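Local structure of peptidoglycan-recognition protein SD (Drosophila melanogaster, 2RKQ) at residues K148-E152 with A153-L157. The protein binds peptidoglycan of Gram-positive bacteria and activates the Toll pathway in Drosophila innate immunity. Numbering follows the deposited sequence. Where two conformers were deposited one is given.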
loop_
_atom_site.group_PDB
_atom_site.type_symbol
_atom_site.label_atom_id
_atom_site.label_comp_id
_atom_site.label_asym_id
_atom_site.label_seq_id
_atom_site.Cartn_x
_atom_site.Cartn_y
_atom_site.Cartn_z
ATOM N N LYS A 148 3.958 -1.559 14.192
ATOM C CA LYS A 148 4.607 -0.256 14.130
ATOM C C LYS A 148 4.434 0.372 12.754
ATOM O O LYS A 148 4.633 1.571 12.590
ATOM C CB LYS A 148 6.104 -0.363 14.431
ATOM C CG LYS A 148 6.421 -0.806 15.868
ATOM C CD LYS A 148 5.793 0.129 16.913
ATOM C CE LYS A 148 6.790 1.118 17.521
ATOM N NZ LYS A 148 7.275 2.163 16.571
ATOM N N SER A 149 4.096 -0.451 11.766
ATOM C CA SER A 149 3.913 0.037 10.401
ATOM C C SER A 149 2.947 1.227 10.420
ATOM O O SER A 149 1.952 1.184 11.143
ATOM C CB SER A 149 3.359 -1.099 9.563
ATOM O OG SER A 149 3.094 -0.671 8.245
ATOM N N PRO A 150 3.208 2.290 9.630
ATOM C CA PRO A 150 4.204 2.454 8.570
ATOM C C PRO A 150 5.547 3.000 9.045
ATOM O O PRO A 150 6.336 3.491 8.230
ATOM C CB PRO A 150 3.514 3.447 7.626
ATOM C CG PRO A 150 2.777 4.382 8.594
ATOM C CD PRO A 150 2.331 3.482 9.743
ATOM N N GLY A 151 5.806 2.855 10.342
ATOM C CA GLY A 151 7.041 3.355 10.934
ATOM C C GLY A 151 6.816 4.750 11.464
ATOM O O GLY A 151 6.064 5.551 10.896
ATOM N N GLU A 152 7.487 5.075 12.560
ATOM C CA GLU A 152 7.235 6.362 13.202
ATOM C C GLU A 152 7.376 7.556 12.263
ATOM O O GLU A 152 6.541 8.468 12.286
ATOM C CB GLU A 152 8.164 6.571 14.403
ATOM C CG GLU A 152 7.976 5.598 15.550
ATOM C CD GLU A 152 6.622 5.704 16.239
ATOM O OE1 GLU A 152 6.153 4.663 16.745
ATOM O OE2 GLU A 152 6.028 6.811 16.296
ATOM N N ALA A 153 8.433 7.567 11.446
ATOM C CA ALA A 153 8.718 8.744 10.630
ATOM C C ALA A 153 7.668 8.922 9.553
ATOM O O ALA A 153 7.206 10.035 9.285
ATOM C CB ALA A 153 10.113 8.651 10.003
ATOM N N LEU A 154 7.281 7.809 8.935
ATOM C CA LEU A 154 6.266 7.893 7.901
ATOM C C LEU A 154 4.884 8.164 8.505
ATOM O O LEU A 154 4.102 8.956 7.966
ATOM C CB LEU A 154 6.294 6.624 7.048
ATOM C CG LEU A 154 5.193 6.489 5.996
ATOM C CD1 LEU A 154 5.081 7.723 5.082
ATOM C CD2 LEU A 154 5.489 5.261 5.170
ATOM N N TYR A 155 4.591 7.533 9.631
ATOM C CA TYR A 155 3.323 7.798 10.312
ATOM C C TYR A 155 3.168 9.273 10.662
ATOM O O TYR A 155 2.113 9.853 10.427
ATOM C CB TYR A 155 3.179 6.943 11.563
ATOM C CG TYR A 155 1.829 7.071 12.220
ATOM C CD1 TYR A 155 1.712 7.644 13.486
ATOM C CD2 TYR A 155 0.666 6.657 11.563
ATOM C CE1 TYR A 155 0.472 7.765 14.100
ATOM C CE2 TYR A 155 -0.578 6.772 12.173
ATOM C CZ TYR A 155 -0.657 7.333 13.437
ATOM O OH TYR A 155 -1.889 7.452 14.044
ATOM N N ALA A 156 4.242 9.891 11.142
ATOM C CA ALA A 156 4.191 11.320 11.503
ATOM C C ALA A 156 3.836 12.195 10.308
ATOM O O ALA A 156 3.139 13.215 10.440
ATOM C CB ALA A 156 5.505 11.753 12.071
ATOM N N LEU A 157 4.325 11.796 9.137
ATOM C CA LEU A 157 4.045 12.529 7.915
ATOM C C LEU A 157 2.586 12.358 7.493
ATOM O O LEU A 157 1.895 13.352 7.208
ATOM C CB LEU A 157 4.990 12.092 6.787
ATOM C CG LEU A 157 6.468 12.442 6.945
ATOM C CD1 LEU A 157 7.244 11.835 5.771
ATOM C CD2 LEU A 157 6.663 13.968 7.014
#
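P150, set behind a cis peptide bond, fits its ring between L154 and Y155 on the first turn of helix 152-158. Its CB meets L154 CD2 at 3.6 Å, while CG lies 3.9 Å from Y155 CB and the ring of P150 passes obliquely to the tyrosine side chain. L154 holds CG anti to its own backbone nitrogen (chi1 174°), near P150 CB, and chi2 then sets CD2 against the proline; the leucine also rests on F106 and on L116 of helix 113-128. P150 O, buried against L154 CB at 3.3 Å, has no polar partner. This is the tight side. With alanine replacing P150, a gap would probably open beside L154 CD2 and Y155 CB and the cis bond would lose its preference. G151 is the N-cap; its O accepts Y155 N at 2.8 Å, almost in line with the carbonyl bond, and E152 O takes A156 N at 2.9 Å. The solvent side is polar: in the conformer given for E152, K148 NZ reaches forward to E152 OE1 at 2.7 Å, on that oxygen's anti lone pair. K148 also pairs with E107, whose carboxylate accepts E152 N, and E152 with R142. In this amidase-like PGRP domain, apolar wedging and main-chain bonds thus fix the helix start against the loop after strand 136-140, while alternating charges, probably stabilising one another, tie both to E107 and R142.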